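Local coordinates for leucine-rich repeat protein TpLRR (Treponema pallidum, PDB 6MLX), which is of unknown function but builds a secreted, probably periplasmic leucine-rich repeat solenoid, an architecture that commonly serves protein-protein recognition, at residues G14-P17 and I22-T25; V129-P134 and G143-C148; A152-P157 and G166-C171. All coordinates share one frame; numbering follows the deposited sequence.

Contact 1: G14-P17 and I22-T25; sequences GLTP and IIIT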
loop_
_atom_site.group_PDB
_atom_site.type_symbol
_atom_site.label_atom_id
_atom_site.label_comp_id
_atom_site.label_asym_id
_atom_site.label_seq_id
_atom_site.Cartn_x
_atom_site.Cartn_y
_atom_site.Cartn_z
ATOM N N GLY A 14 -18.851 3.022 12.769
ATOM C CA GLY A 14 -20.227 2.830 12.364
ATOM C C GLY A 14 -20.492 1.376 12.018
ATOM O O GLY A 14 -19.607 0.517 12.106
ATOM N N LEU A 15 -21.743 1.117 11.650
ATOM C CA LEU A 15 -22.142 -0.174 11.116
ATOM C C LEU A 15 -21.914 -0.197 9.610
ATOM O O LEU A 15 -21.935 0.842 8.932
ATOM C CB LEU A 15 -23.618 -0.480 11.420
ATOM C CG LEU A 15 -23.989 -1.187 12.732
ATOM C CD1 LEU A 15 -25.420 -1.735 12.700
ATOM C CD2 LEU A 15 -23.017 -2.315 13.049
ATOM N N THR A 16 -21.667 -1.401 9.092
ATOM C CA THR A 16 -21.666 -1.623 7.659
ATOM C C THR A 16 -23.110 -1.672 7.137
ATOM O O THR A 16 -24.038 -1.971 7.898
ATOM C CB THR A 16 -20.946 -2.927 7.352
ATOM O OG1 THR A 16 -20.711 -3.024 5.937
ATOM C CG2 THR A 16 -21.782 -4.128 7.819
ATOM N N PRO A 17 -23.337 -1.340 5.832
ATOM C CA PRO A 17 -24.702 -1.392 5.279
ATOM C C PRO A 17 -25.560 -2.599 5.663
ATOM O O PRO A 17 -26.745 -2.419 5.983
ATOM C CB PRO A 17 -24.438 -1.340 3.772
ATOM C CG PRO A 17 -23.238 -0.422 3.687
ATOM C CD PRO A 17 -22.563 -0.477 5.080
ATOM N N ILE A 22 -18.362 -3.882 11.647
ATOM C CA ILE A 22 -17.987 -2.570 12.167
ATOM C C ILE A 22 -16.985 -1.933 11.213
ATOM O O ILE A 22 -16.003 -2.577 10.814
ATOM C CB ILE A 22 -17.395 -2.692 13.587
ATOM C CG1 ILE A 22 -18.411 -3.318 14.552
ATOM C CG2 ILE A 22 -16.934 -1.336 14.116
ATOM C CD1 ILE A 22 -19.728 -2.574 14.610
ATOM N N ILE A 23 -17.244 -0.681 10.833
ATOM C CA ILE A 23 -16.325 0.157 10.070
ATOM C C ILE A 23 -15.678 1.140 11.037
ATOM O O ILE A 23 -16.380 1.916 11.694
ATOM C CB ILE A 23 -17.058 0.916 8.956
ATOM C CG1 ILE A 23 -17.718 -0.065 7.975
ATOM C CG2 ILE A 23 -16.108 1.946 8.282
ATOM C CD1 ILE A 23 -18.701 0.573 6.997
ATOM N N ILE A 24 -14.351 1.122 11.130
ATOM C CA ILE A 24 -13.646 2.037 12.028
ATOM C C ILE A 24 -13.445 3.367 11.308
ATOM O O ILE A 24 -12.800 3.426 10.256
ATOM C CB ILE A 24 -12.305 1.451 12.487
ATOM C CG1 ILE A 24 -12.518 0.144 13.241
ATOM C CG2 ILE A 24 -11.563 2.441 13.382
ATOM C CD1 ILE A 24 -13.232 0.300 14.558
ATOM N N THR A 25 -14.014 4.435 11.867
ATOM C CA THR A 25 -13.982 5.739 11.225
ATOM C C THR A 25 -12.942 6.675 11.822
ATOM O O THR A 25 -12.506 7.603 11.133
ATOM C CB THR A 25 -15.362 6.408 11.293
ATOM O OG1 THR A 25 -15.736 6.589 12.666
ATOM C CG2 THR A 25 -16.391 5.536 10.627
#

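Contact 2: V129-P134 and G143-C148; sequences VDVVLP and GAFRDC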
loop_
_atom_site.group_PDB
_atom_site.type_symbol
_atom_site.label_atom_id
_atom_site.label_comp_id
_atom_site.label_asym_id
_atom_site.label_seq_id
_atom_site.Cartn_x
_atom_site.Cartn_y
_atom_site.Cartn_z
ATOM N N VAL A 129 11.748 -0.258 1.226
ATOM C CA VAL A 129 12.912 -0.837 0.557
ATOM C C VAL A 129 12.509 -1.948 -0.418
ATOM O O VAL A 129 12.834 -1.887 -1.600
ATOM C CB VAL A 129 13.958 -1.348 1.579
ATOM C CG1 VAL A 129 15.081 -2.024 0.848
ATOM C CG2 VAL A 129 14.473 -0.181 2.416
ATOM N N ASP A 130 11.879 -3.004 0.082
ATOM C CA ASP A 130 11.468 -4.134 -0.744
ATOM C C ASP A 130 9.948 -4.202 -0.748
ATOM O O ASP A 130 9.311 -3.956 0.281
ATOM C CB ASP A 130 12.026 -5.480 -0.229
ATOM C CG ASP A 130 13.545 -5.608 -0.366
ATOM O OD1 ASP A 130 14.149 -4.969 -1.244
ATOM O OD2 ASP A 130 14.132 -6.403 0.405
ATOM N N VAL A 131 9.366 -4.532 -1.902
ATOM C CA VAL A 131 7.955 -4.909 -1.951
ATOM C C VAL A 131 7.792 -6.119 -2.858
ATOM O O VAL A 131 8.411 -6.223 -3.925
ATOM C CB VAL A 131 6.995 -3.762 -2.371
ATOM C CG1 VAL A 131 7.716 -2.487 -2.638
ATOM C CG2 VAL A 131 6.085 -4.158 -3.547
ATOM N N VAL A 132 6.982 -7.051 -2.385
ATOM C CA VAL A 132 6.633 -8.261 -3.102
ATOM C C VAL A 132 5.132 -8.232 -3.286
ATOM O O VAL A 132 4.386 -8.257 -2.304
ATOM C CB VAL A 132 7.067 -9.518 -2.339
ATOM C CG1 VAL A 132 6.527 -10.762 -3.027
ATOM C CG2 VAL A 132 8.590 -9.546 -2.219
ATOM N N LEU A 133 4.693 -8.164 -4.528
ATOM C CA LEU A 133 3.270 -8.132 -4.810
ATOM C C LEU A 133 2.802 -9.556 -5.089
ATOM O O LEU A 133 3.293 -10.178 -6.038
ATOM C CB LEU A 133 2.977 -7.218 -5.989
ATOM C CG LEU A 133 3.401 -5.745 -5.806
ATOM C CD1 LEU A 133 3.336 -4.955 -7.106
ATOM C CD2 LEU A 133 2.560 -5.057 -4.722
ATOM N N PRO A 134 1.897 -10.115 -4.286
ATOM C CA PRO A 134 1.397 -11.473 -4.552
ATOM C C PRO A 134 0.660 -11.564 -5.882
ATOM O O PRO A 134 0.220 -10.566 -6.457
ATOM C CB PRO A 134 0.440 -11.735 -3.381
ATOM C CG PRO A 134 0.823 -10.713 -2.338
ATOM C CD PRO A 134 1.262 -9.514 -3.108
ATOM N N GLY A 143 0.883 5.890 -9.989
ATOM C CA GLY A 143 1.672 6.475 -8.921
ATOM C C GLY A 143 1.750 5.677 -7.632
ATOM O O GLY A 143 2.108 6.240 -6.589
ATOM N N ALA A 144 1.437 4.375 -7.672
ATOM C CA ALA A 144 1.335 3.593 -6.443
ATOM C C ALA A 144 2.620 3.643 -5.622
ATOM O O ALA A 144 2.563 3.620 -4.392
ATOM C CB ALA A 144 0.970 2.145 -6.760
ATOM N N PHE A 145 3.776 3.715 -6.276
ATOM C CA PHE A 145 5.047 3.833 -5.573
ATOM C C PHE A 145 5.778 5.122 -5.944
ATOM O O PHE A 145 7.011 5.166 -5.969
ATOM C CB PHE A 145 5.904 2.597 -5.838
ATOM C CG PHE A 145 5.230 1.333 -5.426
ATOM C CD1 PHE A 145 5.217 0.950 -4.089
ATOM C CD2 PHE A 145 4.557 0.552 -6.360
ATOM C CE1 PHE A 145 4.574 -0.214 -3.690
ATOM C CE2 PHE A 145 3.906 -0.611 -5.971
ATOM C CZ PHE A 145 3.917 -0.992 -4.636
ATOM N N ARG A 146 5.011 6.183 -6.214
ATOM C CA ARG A 146 5.585 7.488 -6.532
ATOM C C ARG A 146 6.475 7.972 -5.391
ATOM O O ARG A 146 6.096 7.903 -4.222
ATOM C CB ARG A 146 4.457 8.495 -6.786
ATOM C CG ARG A 146 4.912 9.893 -7.215
ATOM C CD ARG A 146 3.717 10.883 -7.254
ATOM N NE ARG A 146 2.540 10.325 -7.923
ATOM C CZ ARG A 146 2.442 10.167 -9.244
ATOM N NH1 ARG A 146 3.453 10.515 -10.025
ATOM N NH2 ARG A 146 1.341 9.654 -9.789
ATOM N N ASP A 147 7.679 8.427 -5.735
ATOM C CA ASP A 147 8.600 9.031 -4.769
ATOM C C ASP A 147 8.960 8.094 -3.619
ATOM O O ASP A 147 9.195 8.549 -2.492
ATOM C CB ASP A 147 8.030 10.329 -4.196
ATOM C CG ASP A 147 7.658 11.295 -5.258
ATOM O OD1 ASP A 147 8.454 11.465 -6.199
ATOM O OD2 ASP A 147 6.558 11.859 -5.166
ATOM N N CYS A 148 9.002 6.788 -3.878
ATOM C CA CYS A 148 9.580 5.844 -2.922
ATOM C C CYS A 148 11.088 5.829 -3.171
ATOM O O CYS A 148 11.636 4.990 -3.887
ATOM C CB CYS A 148 8.932 4.473 -3.063
ATOM S SG CYS A 148 7.191 4.459 -2.473
#

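Contact 3: A152-P157 and G166-C171; sequences ASVRLP and GLFEGC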
loop_
_atom_site.group_PDB
_atom_site.type_symbol
_atom_site.label_atom_id
_atom_site.label_comp_id
_atom_site.label_asym_id
_atom_site.label_seq_id
_atom_site.Cartn_x
_atom_site.Cartn_y
_atom_site.Cartn_z
ATOM N N ALA A 152 14.174 -0.346 -3.557
ATOM C CA ALA A 152 15.228 -0.998 -4.319
ATOM C C ALA A 152 14.727 -2.157 -5.175
ATOM O O ALA A 152 15.289 -2.412 -6.242
ATOM C CB ALA A 152 16.326 -1.506 -3.374
ATOM N N SER A 153 13.680 -2.850 -4.740
ATOM C CA SER A 153 13.270 -4.109 -5.347
ATOM C C SER A 153 11.756 -4.242 -5.309
ATOM O O SER A 153 11.151 -4.113 -4.242
ATOM C CB SER A 153 13.904 -5.300 -4.610
ATOM O OG SER A 153 13.471 -6.520 -5.176
ATOM N N VAL A 154 11.159 -4.531 -6.461
ATOM C CA VAL A 154 9.726 -4.779 -6.582
ATOM C C VAL A 154 9.528 -6.063 -7.372
ATOM O O VAL A 154 10.049 -6.193 -8.487
ATOM C CB VAL A 154 8.985 -3.624 -7.287
ATOM C CG1 VAL A 154 7.525 -4.012 -7.539
ATOM C CG2 VAL A 154 9.061 -2.355 -6.468
ATOM N N ARG A 155 8.783 -7.004 -6.806
ATOM C CA ARG A 155 8.339 -8.176 -7.548
ATOM C C ARG A 155 6.886 -7.954 -7.947
ATOM O O ARG A 155 6.032 -7.709 -7.088
ATOM C CB ARG A 155 8.488 -9.462 -6.738
ATOM C CG ARG A 155 8.071 -10.741 -7.511
ATOM C CD ARG A 155 7.948 -11.955 -6.567
ATOM N NE ARG A 155 9.192 -12.211 -5.840
ATOM C CZ ARG A 155 9.283 -12.917 -4.713
ATOM N NH1 ARG A 155 8.200 -13.456 -4.158
ATOM N NH2 ARG A 155 10.464 -13.074 -4.131
ATOM N N LEU A 156 6.622 -8.023 -9.243
ATOM C CA LEU A 156 5.292 -7.808 -9.780
ATOM C C LEU A 156 4.453 -9.081 -9.682
ATOM O O LEU A 156 4.994 -10.189 -9.606
ATOM C CB LEU A 156 5.393 -7.366 -11.235
ATOM C CG LEU A 156 6.090 -6.028 -11.496
ATOM C CD1 LEU A 156 6.421 -5.920 -12.969
ATOM C CD2 LEU A 156 5.203 -4.883 -11.062
ATOM N N PRO A 157 3.122 -8.949 -9.689
ATOM C CA PRO A 157 2.272 -10.141 -9.821
ATOM C C PRO A 157 2.537 -10.804 -11.166
ATOM O O PRO A 157 2.808 -10.138 -12.166
ATOM C CB PRO A 157 0.843 -9.579 -9.748
ATOM C CG PRO A 157 0.975 -8.172 -9.325
ATOM C CD PRO A 157 2.328 -7.713 -9.763
ATOM N N GLY A 166 3.040 6.663 -14.140
ATOM C CA GLY A 166 3.931 7.093 -13.076
ATOM C C GLY A 166 4.088 6.107 -11.933
ATOM O O GLY A 166 4.378 6.514 -10.803
ATOM N N LEU A 167 3.900 4.811 -12.215
ATOM C CA LEU A 167 3.899 3.805 -11.151
ATOM C C LEU A 167 5.161 3.897 -10.292
ATOM O O LEU A 167 5.083 3.892 -9.064
ATOM C CB LEU A 167 3.747 2.401 -11.744
ATOM C CG LEU A 167 3.750 1.232 -10.753
ATOM C CD1 LEU A 167 2.605 1.362 -9.765
ATOM C CD2 LEU A 167 3.660 -0.075 -11.493
ATOM N N PHE A 168 6.330 4.012 -10.922
ATOM C CA PHE A 168 7.603 4.092 -10.205
ATOM C C PHE A 168 8.284 5.452 -10.377
ATOM O O PHE A 168 9.513 5.556 -10.302
ATOM C CB PHE A 168 8.542 2.968 -10.652
ATOM C CG PHE A 168 7.991 1.591 -10.420
ATOM C CD1 PHE A 168 7.806 1.110 -9.124
ATOM C CD2 PHE A 168 7.656 0.775 -11.493
ATOM C CE1 PHE A 168 7.303 -0.163 -8.908
ATOM C CE2 PHE A 168 7.143 -0.505 -11.283
ATOM C CZ PHE A 168 6.957 -0.964 -9.989
ATOM N N GLU A 169 7.500 6.504 -10.607
ATOM C CA GLU A 169 8.062 7.837 -10.765
ATOM C C GLU A 169 8.806 8.273 -9.505
ATOM O O GLU A 169 8.276 8.203 -8.391
ATOM C CB GLU A 169 6.948 8.832 -11.105
ATOM C CG GLU A 169 7.430 10.248 -11.303
ATOM C CD GLU A 169 6.285 11.208 -11.561
ATOM O OE1 GLU A 169 5.443 10.948 -12.452
ATOM O OE2 GLU A 169 6.198 12.202 -10.816
ATOM N N GLY A 170 10.044 8.721 -9.685
ATOM C CA GLY A 170 10.842 9.170 -8.565
ATOM C C GLY A 170 11.475 8.073 -7.738
ATOM O O GLY A 170 11.970 8.359 -6.644
ATOM N N CYS A 171 11.465 6.822 -8.214
ATOM C CA CYS A 171 12.087 5.713 -7.488
ATOM C C CYS A 171 13.544 5.643 -7.923
ATOM O O CYS A 171 13.969 4.791 -8.700
ATOM C CB CYS A 171 11.342 4.408 -7.743
ATOM S SG CYS A 171 9.674 4.386 -7.022
#

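Contact 1: G14-P17 and I22-T25
The pairing of G14 and L15 with I23 and I22 is an antiparallel beta contact near the surface, in the N-terminal beta hairpin. Two backbone bonds fix it: G14 N reaches I23 O at 2.9 Å, and I23 N returns to G14 O at 2.9 Å. They make G14 and I23 a hydrogen-bonded pair; L15 and I22 form the adjoining non-hydrogen-bonded pair. The strands 11-15 and 22-27 thus form the two arms of the hairpin, and on its other edge I22 bonds to P44 and V46 of the parallel strand 43-48.

On the face bearing L15 and I22, the ends of the two chains cross obliquely, L15 CD2 lying 3.6 Å from I22 CD1, and both residues also rest on L43. I23 works on the other face. With CD1 extended from the backbone (chi2 168°), its tip comes to 3.7 Å from T16 CA and also meets L15 O, following the chain as it leaves the strand. T25 sets CG2 4.1 Å from G14 N, while its OG1 makes a weak hydrogen bond to Q12 O.

Contact 2: V129-P134 and G143-C148
V131 and L133 on one side and F145 on the other make a small, buried, wholly apolar contact across the core of the solenoid. The van der Waals touches all fall on the far end of the phenyl ring. V131 meets it from the opposite direction with both methyls: CG1 lies 4.0 Å from F145 CE1 and CG2 4.0 Å from F145 CZ, the latter approaching obliquely. L133 CD2 stands at the ring edge, near its plane, 4.3 Å from F145 CZ. V131 is modelled with CG1 almost eclipsing its backbone N (chi1 0°), an unfavourable torsion, and the positions of its methyls are therefore to be read with caution. F145 swings its CG anti to its own carbonyl carbon (chi1 -58°), which sends the ring from the loop toward the strand.

Hydrogen bonds act within the loop and along the strand. R146 N bonds to G143 O at 2.9 Å, closing a type I turn that brings F145 into place, and a type II turn follows from F145 to C148. Strand 130-132 is hydrogen-bonded to its parallel neighbour 153-155, V131 pairing with S153 and R155.

Charged groups lie away from the ring: R146 forms salt bridges through NE to D120 and through NH1 to E169, linking the loop to those before and after it. This is the layout of a BspA-type leucine-rich repeat: a short strand on one wall, a looped return on the other and hydrophobic residues between. With dispersion and the exclusion of water as its cement, the contact lacks directional bonds of its own; the orientation of F145 therefore depends on the turns and the fit of its neighbours.

Contact 3: A152-P157 and G166-C171
V154 and F168 approach each other from opposite directions inside the solenoid, and the valine can be followed from its branch point outward. CB points from the strand toward the loop and comes to 4.2 Å from F168 CE1. There the side chain divides. CG2, placed beside the backbone N and anti to the carbonyl carbon, makes the nearest approach of the contact, 3.7 Å from F168 CE1, and reaches the ring obliquely. CG1, running anti to the backbone N (chi1 173°), lies 4.0 Å from F168 CZ and 4.1 Å from F168 CE1. Both methyls lie on the same side of the ring plane, near its CE1-CZ end. L156 adds a touch at the ring edge, its CD2 near the ring plane and 4.4 Å from F168 CZ.

Strand 153-155 is the middle one of three parallel strands, between 130-132 and 176-178, and the loop holding F168 forms the facing wall of the same coil. Such stacking of short parallel strands, each followed by a looped return with inward hydrophobic residues, is the hallmark of the leucine-rich repeat fold, here of the BspA type.

The ring is also backed by its own loop. L167 curls so that its CG sits 3.8 Å from the F168 ring plane, over the centre of the face turned away from the V154 methyls, which probably limits how F168 can turn. A type I turn from G166 to E169, closed by E169 N and G166 O at 3.1 Å, sets these residues side by side. L174 and L177 also touch F168, and L177 also touches V154 and L156, while E169 bridges outward to R146 through OE1.

Overall arrangement
Contacts 2 and 3 are equivalent pieces of successive coils, 23 residues apart in the chain, with centres about 5 Å apart. They are joined on both walls: on the strand side V129 O lies 2.8 Å from A152 N, and on the loop side D147 N lies 2.7 Å from E169 O, each probably a hydrogen bond. V131 and V154 also touch, so the apolar cores of the two coils are in contact. Contact 1 stands apart in the N-terminal beta hairpin, its centre about 29 Å from that of contact 2 and about 33 Å from that of contact 3, on the opposite side of the chain's centre from the latter.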